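Local coordinates for protein NAD nucleotidase (Haemophilus influenzae, PDB 3ZTV) that degrades NAD to adenosine and nicotinamide riboside, acting as a zinc-dependent periplasmic NAD pyrophosphatase and as a nucleotidase on 5'-mononucleotides, at residues A85-M90 / L113-P118; T79-S84 / D351-E356; S14-N19 / N54-K59; A107-L112 / K172-Y177; Y143-V148 / K152-G157. All blocks are in the same frame, centred on the assembly; numbering follows the deposited sequence.

Overall arrangement
Four of the five contacts tie together parts of the calcineurin-like, zinc-binding portion of the chain, and contact 2 joins it to the C-terminal end of helix 337-353. Contact 3 closes first along the chain, packing strand 11-18 against helix 46-59. Contacts 1 and 4 share helix 108-116 and have centres about 17 Å apart. Contact 2 spans the longest loop and touches contact 1, its centre about 14 Å away. Contact 5 is the local hairpin 143-148/151-159 at the edge of a six-stranded sheet; its centre lies about 17 Å from contact 3, which belongs to the seven-stranded sheet. Contacts 1 to 4 thus pack helices, a loop and strands of this region, contact 2 reaching the long helix.

Contact 1: A85-M90 / L113-P118; sequences ADAAVM and LKLLEP
A87 of helix 84-93 sets its methyl group against P118, at the C-terminal end of helix 108-116, and this pair is the tight part of a helix-to-helix packing within the calcineurin-like phosphoesterase region. The CB of A87 lies 3.7 Å from the CG of P118 and touches the flank of the pyrrolidine ring, so the backbones come close, with 6.0 Å between the two CA atoms. Alanine suits the place because a single methyl lets the two segments approach this nearly. L115 closes in less tightly: its O is 4.0 Å from the CB of A87, and its CG stands anti to the backbone N (chi1 170°), which carries CD1 round to 4.2 Å from the same CB.

The packing is looser toward D86, whose CB is 4.5 Å from the CD1 of L115. Toward solvent, P118 is partly exposed and its neighbour E117 lies at the surface, where a charge suits. The O of P118 accepts a bond from N91, just past segment 85-90.

With no polar interaction between the segments, the join depends on shape and burial, while the buried carboxylate of D86 bonds to S23 and H21, which flank the zinc ligand H22 in sequence, about 12 Å from a bound zinc ion.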
# COMPACT_ATOMS: atom_id res chain seq x y z
N ALA A 85 36.10 -2.94 2.97
CA ALA A 85 36.61 -2.28 4.17
C ALA A 85 35.51 -2.13 5.22
O ALA A 85 35.72 -2.38 6.41
CB ALA A 85 37.21 -0.93 3.83
N ASP A 86 34.32 -1.75 4.75
CA ASP A 86 33.16 -1.63 5.63
C ASP A 86 32.79 -2.98 6.22
O ASP A 86 32.53 -3.09 7.41
CB ASP A 86 31.99 -1.00 4.89
CG ASP A 86 32.23 0.46 4.57
OD1 ASP A 86 32.33 1.25 5.53
OD2 ASP A 86 32.35 0.80 3.38
N ALA A 87 32.76 -4.02 5.38
CA ALA A 87 32.47 -5.36 5.88
C ALA A 87 33.46 -5.79 6.95
O ALA A 87 33.08 -6.39 7.96
CB ALA A 87 32.41 -6.37 4.73
N ALA A 88 34.74 -5.48 6.73
CA ALA A 88 35.79 -5.88 7.66
C ALA A 88 35.60 -5.26 9.05
O ALA A 88 35.70 -5.95 10.07
CB ALA A 88 37.16 -5.54 7.09
N VAL A 89 35.35 -3.96 9.09
CA VAL A 89 35.20 -3.30 10.39
C VAL A 89 33.87 -3.66 11.06
O VAL A 89 33.80 -3.78 12.29
CB VAL A 89 35.44 -1.77 10.33
CG1 VAL A 89 36.87 -1.47 9.83
CG2 VAL A 89 34.41 -1.07 9.46
N MET A 90 32.83 -3.87 10.26
CA MET A 90 31.55 -4.35 10.80
C MET A 90 31.69 -5.74 11.41
O MET A 90 31.20 -5.99 12.51
CB MET A 90 30.48 -4.35 9.71
CG MET A 90 30.06 -2.95 9.28
SD MET A 90 29.08 -2.91 7.76
CE MET A 90 27.46 -3.44 8.34
N LEU A 113 25.91 -7.03 -3.58
CA LEU A 113 26.48 -8.36 -3.45
C LEU A 113 27.93 -8.29 -2.96
O LEU A 113 28.35 -9.12 -2.15
CB LEU A 113 26.38 -9.11 -4.77
CG LEU A 113 26.77 -10.59 -4.71
CD1 LEU A 113 25.86 -11.36 -3.78
CD2 LEU A 113 26.75 -11.20 -6.11
N LYS A 114 28.68 -7.30 -3.44
CA LYS A 114 30.09 -7.17 -3.05
C LYS A 114 30.26 -6.81 -1.57
O LYS A 114 31.27 -7.16 -0.95
CB LYS A 114 30.80 -6.14 -3.93
CG LYS A 114 31.01 -6.60 -5.36
CD LYS A 114 31.73 -5.55 -6.19
CE LYS A 114 33.10 -5.23 -5.60
NZ LYS A 114 33.80 -4.17 -6.36
N LEU A 115 29.29 -6.10 -1.01
CA LEU A 115 29.29 -5.87 0.44
C LEU A 115 28.90 -7.13 1.20
O LEU A 115 29.53 -7.51 2.18
CB LEU A 115 28.33 -4.73 0.81
CG LEU A 115 28.06 -4.55 2.31
CD1 LEU A 115 29.31 -4.06 3.04
CD2 LEU A 115 26.91 -3.59 2.58
N LEU A 116 27.84 -7.79 0.74
CA LEU A 116 27.27 -8.91 1.48
C LEU A 116 28.17 -10.16 1.52
O LEU A 116 28.14 -10.92 2.49
CB LEU A 116 25.87 -9.26 0.95
CG LEU A 116 24.81 -8.16 1.09
CD1 LEU A 116 23.44 -8.66 0.66
CD2 LEU A 116 24.75 -7.63 2.51
N GLU A 117 28.96 -10.36 0.46
CA GLU A 117 29.80 -11.56 0.38
C GLU A 117 30.77 -11.66 1.57
O GLU A 117 30.77 -12.67 2.26
CB GLU A 117 30.53 -11.66 -0.96
CG GLU A 117 31.38 -12.91 -1.13
CD GLU A 117 30.56 -14.18 -1.32
OE1 GLU A 117 29.33 -14.16 -1.07
OE2 GLU A 117 31.15 -15.22 -1.71
N PRO A 118 31.58 -10.61 1.81
CA PRO A 118 32.49 -10.64 2.97
C PRO A 118 31.80 -10.38 4.32
O PRO A 118 32.38 -10.70 5.36
CB PRO A 118 33.50 -9.53 2.66
CG PRO A 118 32.77 -8.59 1.76
CD PRO A 118 31.83 -9.45 0.94

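Contact 2: T79-S84 / D351-E356; sequences TLFGGS and DRLAQE
The loop 79-84 turns back on itself through a type I' turn from F81 to S84 and meets the C-terminal end of helix 337-353, where L353 to E356 form a type I turn; the CA atoms of L80 and L353 are 6.6 Å apart.

L80 and L353 carry the contact between them. CD1 of L80 reaches the backbone at the helix end, 3.8 Å from the N of A354, and also touches the CB atoms of L353 and A354, each at 4.0 Å. L353 answers with its own CD1, which sits 3.7 Å from the O of L80 and approaches the F81 ring obliquely, 3.8 Å from CE1; the aromatic ring offers that methyl a broad apolar surface. Both leucines hold CG anti to the carbonyl carbon (chi1 -60° for L80, -63° for L353), a rotamer that, with chi2 near 180°, turns CD1 to the other segment.

In the fold, this joins the loop between helices 76-79 and 84-93 to the long helix 337-353. G82 and G83 have positive phi, suited to glycine in a type I' turn, and G83 is the N-cap of helix 84-93. Y346, within the long helix, meets the ring of F81 edge-to-face. F423 packs on L80 from helix 423-429, and the backbone of A354 is hydrogen-bonded to N424.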
# COMPACT_ATOMS: atom_id res chain seq x y z
N THR A 79 34.55 3.59 -2.21
CA THR A 79 34.89 3.65 -3.63
C THR A 79 36.05 2.73 -4.03
O THR A 79 35.98 2.06 -5.04
CB THR A 79 35.24 5.09 -4.02
OG1 THR A 79 34.21 5.97 -3.53
CG2 THR A 79 35.37 5.24 -5.53
N LEU A 80 37.09 2.71 -3.22
CA LEU A 80 38.31 2.00 -3.60
C LEU A 80 38.31 0.54 -3.19
O LEU A 80 39.18 -0.23 -3.61
CB LEU A 80 39.54 2.71 -3.05
CG LEU A 80 39.68 4.15 -3.55
CD1 LEU A 80 40.83 4.87 -2.86
CD2 LEU A 80 39.87 4.17 -5.06
N PHE A 81 37.32 0.14 -2.38
CA PHE A 81 37.26 -1.21 -1.84
C PHE A 81 35.96 -1.96 -2.13
O PHE A 81 35.85 -3.14 -1.81
CB PHE A 81 37.55 -1.22 -0.34
CG PHE A 81 38.89 -0.64 0.01
CD1 PHE A 81 40.04 -1.41 -0.14
CD2 PHE A 81 39.02 0.67 0.42
CE1 PHE A 81 41.30 -0.88 0.15
CE2 PHE A 81 40.26 1.21 0.71
CZ PHE A 81 41.41 0.43 0.58
N GLY A 82 34.97 -1.28 -2.71
CA GLY A 82 33.71 -1.91 -3.07
C GLY A 82 32.96 -2.51 -1.89
O GLY A 82 32.21 -3.47 -2.06
N GLY A 83 33.17 -1.96 -0.69
CA GLY A 83 32.46 -2.44 0.49
C GLY A 83 33.24 -3.36 1.40
O GLY A 83 32.82 -3.62 2.53
N SER A 84 34.39 -3.85 0.93
CA SER A 84 35.16 -4.82 1.71
C SER A 84 35.74 -4.22 3.00
O SER A 84 35.87 -4.92 4.00
CB SER A 84 36.27 -5.46 0.88
OG SER A 84 37.27 -4.52 0.55
N ASP A 351 45.81 4.93 0.16
CA ASP A 351 46.75 5.94 -0.33
C ASP A 351 47.37 5.54 -1.68
O ASP A 351 47.65 6.40 -2.51
CB ASP A 351 47.83 6.24 0.71
CG ASP A 351 47.27 6.94 1.94
OD1 ASP A 351 46.13 7.46 1.87
OD2 ASP A 351 47.96 6.98 2.98
N ARG A 352 47.56 4.25 -1.89
CA ARG A 352 48.06 3.74 -3.17
C ARG A 352 46.95 3.81 -4.23
O ARG A 352 47.13 4.36 -5.31
CB ARG A 352 48.58 2.31 -3.04
CG ARG A 352 49.71 2.12 -2.03
CD ARG A 352 50.19 0.67 -2.00
NE ARG A 352 51.09 0.34 -3.10
CZ ARG A 352 51.52 -0.89 -3.37
NH1 ARG A 352 51.13 -1.91 -2.63
NH2 ARG A 352 52.34 -1.09 -4.40
N LEU A 353 45.78 3.27 -3.89
CA LEU A 353 44.68 3.15 -4.85
C LEU A 353 44.13 4.50 -5.31
O LEU A 353 43.65 4.62 -6.43
CB LEU A 353 43.55 2.29 -4.27
CG LEU A 353 43.94 0.83 -3.99
CD1 LEU A 353 42.84 0.11 -3.21
CD2 LEU A 353 44.25 0.12 -5.30
N ALA A 354 44.19 5.51 -4.44
CA ALA A 354 43.63 6.82 -4.76
C ALA A 354 44.43 7.54 -5.85
O ALA A 354 43.95 8.50 -6.44
CB ALA A 354 43.53 7.69 -3.52
N GLN A 355 45.66 7.07 -6.09
CA GLN A 355 46.52 7.65 -7.12
C GLN A 355 46.28 7.03 -8.49
O GLN A 355 46.84 7.47 -9.49
CB GLN A 355 48.00 7.50 -6.74
CG GLN A 355 48.37 8.25 -5.49
CD GLN A 355 49.82 8.04 -5.12
OE1 GLN A 355 50.72 8.69 -5.66
NE2 GLN A 355 50.07 7.09 -4.23
N GLU A 356 45.45 5.99 -8.54
CA GLU A 356 45.12 5.35 -9.81
C GLU A 356 44.19 6.21 -10.66
O GLU A 356 43.48 7.07 -10.14
CB GLU A 356 44.53 3.95 -9.58
CG GLU A 356 45.53 2.96 -9.00
CD GLU A 356 45.00 1.54 -8.88
OE1 GLU A 356 43.79 1.33 -9.09
OE2 GLU A 356 45.80 0.64 -8.56

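Contact 3: S14-N19 / N54-K59; sequences SILHIN and NKLRKK
Strand 11-18, a central strand of the seven-stranded mixed sheet in the calcineurin-like metallophosphoesterase region, is packed on one face by helix 46-59, and L16 is where segment 14-19 meets segment 54-59. Its side chain points at the helix and divides its two methyls between consecutive residues. CD2 goes to L56, 3.8 Å from CD1 and 3.9 Å from CB of that residue. CD1 goes instead to R57, lying 3.7 Å from its backbone N and 3.9 Å from its CB. With CG anti to the carbonyl carbon (chi1 -63°), the isobutyl group of L16 stretches away from the strand, and the two leucines run at a slant to each other.

Strand 11-18, helix 46-59 and the adjacent parallel strand 63-67 make a beta-alpha-beta crossover, with strands 28-34 and 37-43 inserted before the helix. Leucine at L16 is long enough to help bridge the 7.7 Å between the CA atoms of L16 and R57, and branched so that it meets two residues; L56 supplies CB and CD1 to a buried apolar spot. L53, earlier on the same helix, also packs on L16, and D273 of strand 270-278 touches both L16 and L56.

Of the R57 side chain, CB is what touches L16. The chain also bends at chi3 (-68°), and the guanidinium lies away from L16, NH1 bonding to the O of N94, while P63 and V65 of strand 63-67 touch the side chain. Arginine is apt here because its methylenes can lie on apolar neighbours while its charged end reaches a carbonyl. Strand 63-67 also pairs with L16 through backbone bonds involving L64 and L66.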
# COMPACT_ATOMS: atom_id res chain seq x y z
N SER A 14 19.63 -4.90 26.55
CA SER A 14 20.53 -3.76 26.45
C SER A 14 20.83 -3.47 24.98
O SER A 14 21.72 -4.09 24.39
CB SER A 14 21.82 -4.00 27.25
OG SER A 14 21.50 -4.17 28.62
N ILE A 15 20.08 -2.56 24.38
CA ILE A 15 20.23 -2.24 22.97
C ILE A 15 21.40 -1.27 22.76
O ILE A 15 21.49 -0.24 23.41
CB ILE A 15 18.93 -1.67 22.39
CG1 ILE A 15 17.78 -2.65 22.66
CG2 ILE A 15 19.09 -1.37 20.90
CD1 ILE A 15 16.44 -2.13 22.23
N LEU A 16 22.30 -1.64 21.85
CA LEU A 16 23.47 -0.84 21.50
C LEU A 16 23.45 -0.70 19.99
O LEU A 16 23.39 -1.72 19.28
CB LEU A 16 24.75 -1.55 21.94
CG LEU A 16 24.90 -1.74 23.46
CD1 LEU A 16 26.01 -2.74 23.78
CD2 LEU A 16 25.17 -0.41 24.13
N HIS A 17 23.46 0.52 19.47
CA HIS A 17 23.19 0.69 18.05
C HIS A 17 23.93 1.85 17.40
O HIS A 17 24.25 2.87 18.04
CB HIS A 17 21.68 0.82 17.83
CG HIS A 17 21.11 2.09 18.36
ND1 HIS A 17 20.80 2.30 19.69
CD2 HIS A 17 20.76 3.22 17.71
CE1 HIS A 17 20.31 3.51 19.84
NE2 HIS A 17 20.27 4.09 18.65
N ILE A 18 24.24 1.67 16.11
CA ILE A 18 24.71 2.76 15.25
C ILE A 18 23.91 2.76 13.94
O ILE A 18 23.16 1.80 13.65
CB ILE A 18 26.23 2.68 14.91
CG1 ILE A 18 26.57 1.57 13.90
CG2 ILE A 18 27.06 2.51 16.16
CD1 ILE A 18 27.99 1.71 13.30
N ASN A 19 24.08 3.79 13.12
CA ASN A 19 23.40 3.86 11.83
C ASN A 19 24.14 4.83 10.93
O ASN A 19 24.81 5.75 11.40
CB ASN A 19 21.96 4.34 11.99
CG ASN A 19 21.88 5.73 12.61
OD1 ASN A 19 21.77 6.75 11.91
ND2 ASN A 19 21.95 5.78 13.93
N ASN A 54 32.32 -2.97 22.33
CA ASN A 54 32.93 -4.08 23.04
C ASN A 54 32.87 -3.88 24.55
O ASN A 54 32.56 -4.81 25.29
CB ASN A 54 34.37 -4.31 22.59
CG ASN A 54 34.46 -4.98 21.23
OD1 ASN A 54 33.47 -5.51 20.73
ND2 ASN A 54 35.65 -4.97 20.63
N LYS A 55 33.18 -2.67 25.00
CA LYS A 55 33.16 -2.41 26.43
C LYS A 55 31.74 -2.40 27.00
O LYS A 55 31.51 -2.93 28.09
CB LYS A 55 33.88 -1.09 26.73
CG LYS A 55 35.37 -1.20 26.55
CD LYS A 55 36.09 0.06 26.97
CE LYS A 55 36.06 1.11 25.87
NZ LYS A 55 37.02 2.22 26.16
N LEU A 56 30.80 -1.82 26.28
CA LEU A 56 29.43 -1.75 26.79
C LEU A 56 28.74 -3.11 26.81
O LEU A 56 28.04 -3.45 27.77
CB LEU A 56 28.58 -0.73 26.03
CG LEU A 56 29.03 0.73 26.17
CD1 LEU A 56 28.15 1.65 25.31
CD2 LEU A 56 29.04 1.19 27.64
N ARG A 57 28.95 -3.90 25.77
CA ARG A 57 28.27 -5.20 25.69
C ARG A 57 28.74 -6.15 26.80
O ARG A 57 27.97 -6.99 27.25
CB ARG A 57 28.41 -5.83 24.30
CG ARG A 57 29.76 -6.45 24.01
CD ARG A 57 29.87 -6.80 22.54
NE ARG A 57 28.98 -7.90 22.15
CZ ARG A 57 28.68 -8.20 20.90
NH1 ARG A 57 29.16 -7.49 19.90
NH2 ARG A 57 27.87 -9.23 20.64
N LYS A 58 29.98 -6.00 27.26
CA LYS A 58 30.47 -6.84 28.36
C LYS A 58 29.99 -6.34 29.72
O LYS A 58 29.93 -7.11 30.68
CB LYS A 58 31.99 -6.95 28.33
CG LYS A 58 32.71 -5.80 28.97
CD LYS A 58 34.17 -5.81 28.57
CE LYS A 58 35.00 -4.94 29.48
NZ LYS A 58 36.18 -4.41 28.78
N LYS A 59 29.63 -5.06 29.79
CA LYS A 59 29.18 -4.41 31.02
C LYS A 59 27.70 -4.66 31.31
O LYS A 59 27.28 -4.70 32.47
CB LYS A 59 29.44 -2.90 30.92
CG LYS A 59 28.87 -2.10 32.07
CD LYS A 59 29.20 -0.63 31.94
CE LYS A 59 28.65 0.14 33.12
NZ LYS A 59 29.05 1.57 33.10

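Contact 4: A107-L112 / K172-Y177; sequences AGNEGL and KDVKFY
N109, near the start of helix 108-116, reaches over to D173, just before strand 174-176, and to V174, its first residue, and its terminal amide does all the touching. Polar interactions come first. The ND2 of N109 donates to OD1 of D173 at 2.9 Å, but the bond is weak, since the N-H...O angle is only 120°. The amide and carboxylate planes are turned 27° apart. A water strengthens the link: it accepts from ND2 of N109 at 3.0 Å and donates to OD2 of D173 at 2.7 Å, so both carboxylate oxygens are tied to one amide nitrogen. D173 turns its CG between its own backbone N and carbonyl carbon (chi1 57°), which brings the carboxylate round toward the helix.

The apolar part is smaller. CG2 of V174 lies against the amide, 3.7 Å from ND2 and 3.8 Å from OD1 of N109. Valine suits a strand, and its compact branch fits against a flat group.

Second partners complete the polar network: OD1 of N109 accepts from the N of G171, and OD1 of D173 bonds to S134 OG. Beyond the contact, strand 174-176 pairs with strand 128-130, and K175 packs on P254 of the second subunit.

An amide that can donate and accept suits this junction: N109 offers ND2 to a carboxylate and a water and OD1 to a backbone N-H, and with S134 and the water it may help to balance the aspartate's charge.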
# COMPACT_ATOMS: atom_id res chain seq x y z
N ALA A 107 25.23 1.11 -6.10
CA ALA A 107 25.99 0.48 -7.18
C ALA A 107 25.26 -0.76 -7.69
O ALA A 107 25.88 -1.73 -8.14
CB ALA A 107 27.42 0.15 -6.71
N GLY A 108 23.93 -0.73 -7.63
CA GLY A 108 23.12 -1.81 -8.14
C GLY A 108 23.15 -3.06 -7.29
O GLY A 108 23.76 -3.08 -6.22
N ASN A 109 22.48 -4.11 -7.74
CA ASN A 109 22.50 -5.37 -7.02
C ASN A 109 23.92 -5.90 -6.93
O ASN A 109 24.31 -6.53 -5.95
CB ASN A 109 21.62 -6.41 -7.70
CG ASN A 109 20.14 -6.08 -7.64
OD1 ASN A 109 19.72 -5.05 -7.11
ND2 ASN A 109 19.32 -6.97 -8.21
N GLU A 110 24.68 -5.65 -7.99
CA GLU A 110 26.07 -6.06 -8.09
C GLU A 110 26.90 -5.46 -6.95
O GLU A 110 27.67 -6.16 -6.28
CB GLU A 110 26.64 -5.63 -9.45
CG GLU A 110 26.00 -6.32 -10.66
CD GLU A 110 24.59 -5.82 -10.99
OE1 GLU A 110 24.18 -4.71 -10.57
OE2 GLU A 110 23.88 -6.56 -11.72
N GLY A 111 26.73 -4.16 -6.71
CA GLY A 111 27.44 -3.50 -5.63
C GLY A 111 27.03 -4.02 -4.26
O GLY A 111 27.87 -4.17 -3.37
N LEU A 112 25.74 -4.31 -4.07
CA LEU A 112 25.30 -4.82 -2.77
C LEU A 112 25.88 -6.21 -2.53
O LEU A 112 26.30 -6.54 -1.43
CB LEU A 112 23.78 -4.82 -2.66
CG LEU A 112 23.23 -5.32 -1.32
CD1 LEU A 112 23.93 -4.65 -0.14
CD2 LEU A 112 21.72 -5.11 -1.25
N LYS A 172 15.61 -4.61 -11.06
CA LYS A 172 14.17 -4.81 -11.24
C LYS A 172 13.66 -6.09 -10.56
O LYS A 172 12.46 -6.23 -10.32
CB LYS A 172 13.80 -4.81 -12.73
CG LYS A 172 14.10 -6.12 -13.47
CD LYS A 172 15.58 -6.46 -13.45
CE LYS A 172 15.94 -7.55 -14.46
NZ LYS A 172 15.35 -8.88 -14.14
N ASP A 173 14.56 -7.02 -10.27
CA ASP A 173 14.17 -8.28 -9.64
C ASP A 173 14.09 -8.17 -8.12
O ASP A 173 13.92 -9.18 -7.43
CB ASP A 173 15.08 -9.44 -10.07
CG ASP A 173 16.55 -9.19 -9.77
OD1 ASP A 173 16.87 -8.51 -8.78
OD2 ASP A 173 17.40 -9.70 -10.55
N VAL A 174 14.24 -6.96 -7.60
CA VAL A 174 14.05 -6.69 -6.17
C VAL A 174 12.74 -5.92 -5.98
O VAL A 174 12.57 -4.84 -6.53
CB VAL A 174 15.20 -5.86 -5.60
CG1 VAL A 174 14.97 -5.62 -4.10
CG2 VAL A 174 16.52 -6.59 -5.83
N LYS A 175 11.82 -6.50 -5.22
CA LYS A 175 10.51 -5.90 -5.00
C LYS A 175 10.42 -5.21 -3.64
O LYS A 175 10.90 -5.73 -2.63
CB LYS A 175 9.41 -6.96 -5.15
CG LYS A 175 8.91 -7.19 -6.60
CD LYS A 175 10.03 -7.52 -7.57
CE LYS A 175 9.48 -7.86 -8.96
NZ LYS A 175 8.78 -9.18 -9.01
N PHE A 176 9.80 -4.03 -3.63
CA PHE A 176 9.66 -3.23 -2.41
C PHE A 176 8.20 -3.14 -1.98
O PHE A 176 7.31 -3.04 -2.83
CB PHE A 176 10.18 -1.81 -2.65
CG PHE A 176 11.68 -1.71 -2.80
CD1 PHE A 176 12.32 -2.10 -3.97
CD2 PHE A 176 12.46 -1.23 -1.75
CE1 PHE A 176 13.71 -2.01 -4.09
CE2 PHE A 176 13.84 -1.14 -1.87
CZ PHE A 176 14.46 -1.53 -3.04
N TYR A 177 7.97 -3.13 -0.67
CA TYR A 177 6.63 -3.05 -0.10
C TYR A 177 6.51 -1.93 0.93
O TYR A 177 7.48 -1.58 1.62
CB TYR A 177 6.23 -4.42 0.47
CG TYR A 177 6.14 -5.43 -0.65
CD1 TYR A 177 4.96 -5.57 -1.38
CD2 TYR A 177 7.24 -6.18 -1.04
CE1 TYR A 177 4.88 -6.46 -2.45
CE2 TYR A 177 7.17 -7.07 -2.10
CZ TYR A 177 5.99 -7.20 -2.80
OH TYR A 177 5.94 -8.08 -3.87
O HOH W 1 19.98 -9.47 -9.72

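Contact 5: Y143-V148 / K152-G157; sequences YDIFTV and KIAIIG
D144 and I155 exchange two backbone hydrogen bonds, and F146 and I153 exchange two more, joining strands 143-148 and 152-157 into an antiparallel hairpin. The bond from I153 N to F146 O is 2.8 Å and nearly straight, with an N-H...O angle of 169°; its partner, F146 N to I153 O, spans 2.9 Å. The other three pairs, Y143 with I156, I145 with A154 and T147 with K152, are non-hydrogen-bonded. Between the bonded pairs weaker CA-H...O contacts fill in, as where the CA of I145 lies 3.4 Å from the O of I153.

Packing is strongest on the face that carries F146, I153, D144 and I155. The F146 ring folds back over the partner strand because its CG sits between the backbone N and the carbonyl carbon (chi1 59°). CB of I153 lies over a ring face in a CH-pi contact, 4.0 Å from the centroid, while CZ of F146 meets CG2 of I153 at 3.6 Å. CG2 of I155 comes instead to the ring edge. Beta-branched isoleucine suits these extended positions, giving the aromatic ring a broad apolar neighbour.

On the opposite face CG2 of I145 touches CB of K152 at 3.9 Å; the lysine then leads its NZ away to the O of Q193.

Strand 143-148 is an outermost strand of a six-stranded sheet, and strand 151-159 runs between it and strand 198-203. Helix 179-191 packs on Y143, A154 and I156, strand 63-67 meets F146 and I155 from the other face, and the O of Y143 bonds to Q192 of the second subunit.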
# COMPACT_ATOMS: atom_id res chain seq x y z
N TYR A 143 13.01 -11.34 9.20
CA TYR A 143 13.05 -11.18 10.66
C TYR A 143 13.90 -12.29 11.26
O TYR A 143 14.29 -13.23 10.56
CB TYR A 143 11.64 -11.22 11.27
CG TYR A 143 11.01 -12.60 11.28
CD1 TYR A 143 10.42 -13.14 10.13
CD2 TYR A 143 11.02 -13.39 12.43
CE1 TYR A 143 9.84 -14.41 10.14
CE2 TYR A 143 10.46 -14.67 12.44
CZ TYR A 143 9.87 -15.16 11.29
OH TYR A 143 9.30 -16.43 11.27
N ASP A 144 14.20 -12.16 12.54
CA ASP A 144 14.80 -13.24 13.32
C ASP A 144 14.17 -13.25 14.71
O ASP A 144 13.63 -12.24 15.17
CB ASP A 144 16.33 -13.11 13.40
CG ASP A 144 17.00 -14.40 13.86
OD1 ASP A 144 16.52 -15.48 13.49
OD2 ASP A 144 18.02 -14.33 14.59
N ILE A 145 14.20 -14.41 15.37
CA ILE A 145 13.74 -14.54 16.74
C ILE A 145 14.88 -15.02 17.61
O ILE A 145 15.53 -16.02 17.28
CB ILE A 145 12.58 -15.55 16.86
CG1 ILE A 145 11.33 -15.02 16.14
CG2 ILE A 145 12.26 -15.85 18.32
CD1 ILE A 145 10.28 -16.10 15.86
N PHE A 146 15.15 -14.32 18.70
CA PHE A 146 16.16 -14.78 19.64
C PHE A 146 15.54 -14.94 21.03
O PHE A 146 14.46 -14.42 21.29
CB PHE A 146 17.39 -13.86 19.66
CG PHE A 146 17.09 -12.44 20.04
CD1 PHE A 146 16.71 -11.51 19.08
CD2 PHE A 146 17.19 -12.02 21.36
CE1 PHE A 146 16.43 -10.20 19.43
CE2 PHE A 146 16.92 -10.71 21.71
CZ PHE A 146 16.54 -9.80 20.74
N THR A 147 16.22 -15.67 21.90
CA THR A 147 15.67 -15.98 23.21
C THR A 147 16.54 -15.36 24.30
O THR A 147 17.76 -15.53 24.30
CB THR A 147 15.54 -17.50 23.42
OG1 THR A 147 14.55 -18.02 22.52
CG2 THR A 147 15.13 -17.81 24.85
N VAL A 148 15.90 -14.63 25.19
CA VAL A 148 16.57 -14.08 26.36
C VAL A 148 15.91 -14.67 27.59
O VAL A 148 14.71 -14.50 27.80
CB VAL A 148 16.45 -12.55 26.43
CG1 VAL A 148 17.03 -12.03 27.73
CG2 VAL A 148 17.13 -11.90 25.23
N LYS A 152 10.98 -15.24 24.02
CA LYS A 152 11.23 -14.94 22.61
C LYS A 152 11.09 -13.45 22.31
O LYS A 152 10.13 -12.81 22.72
CB LYS A 152 10.33 -15.78 21.71
CG LYS A 152 10.62 -17.27 21.79
CD LYS A 152 9.89 -18.06 20.72
CE LYS A 152 8.42 -18.20 21.03
NZ LYS A 152 7.78 -19.22 20.15
N ILE A 153 12.07 -12.92 21.59
CA ILE A 153 12.02 -11.55 21.11
C ILE A 153 12.23 -11.56 19.60
O ILE A 153 13.17 -12.20 19.11
CB ILE A 153 13.08 -10.67 21.79
CG1 ILE A 153 12.91 -10.71 23.32
CG2 ILE A 153 13.02 -9.24 21.28
CD1 ILE A 153 13.90 -9.85 24.09
N ALA A 154 11.36 -10.89 18.87
CA ALA A 154 11.49 -10.82 17.42
C ALA A 154 12.12 -9.50 17.00
O ALA A 154 11.86 -8.45 17.60
CB ALA A 154 10.13 -10.99 16.75
N ILE A 155 12.95 -9.56 15.96
CA ILE A 155 13.47 -8.35 15.35
C ILE A 155 13.17 -8.39 13.85
O ILE A 155 13.42 -9.39 13.18
CB ILE A 155 14.97 -8.14 15.65
CG1 ILE A 155 15.46 -6.83 15.03
CG2 ILE A 155 15.79 -9.33 15.22
CD1 ILE A 155 16.78 -6.33 15.60
N ILE A 156 12.61 -7.30 13.34
CA ILE A 156 12.15 -7.17 11.96
C ILE A 156 12.98 -6.09 11.28
O ILE A 156 13.16 -5.01 11.84
CB ILE A 156 10.66 -6.74 11.91
CG1 ILE A 156 9.76 -7.73 12.65
CG2 ILE A 156 10.17 -6.54 10.48
CD1 ILE A 156 8.42 -7.14 12.99
N GLY A 157 13.48 -6.34 10.06
CA GLY A 157 14.20 -5.31 9.34
C GLY A 157 13.29 -4.55 8.39
O GLY A 157 12.29 -5.10 7.92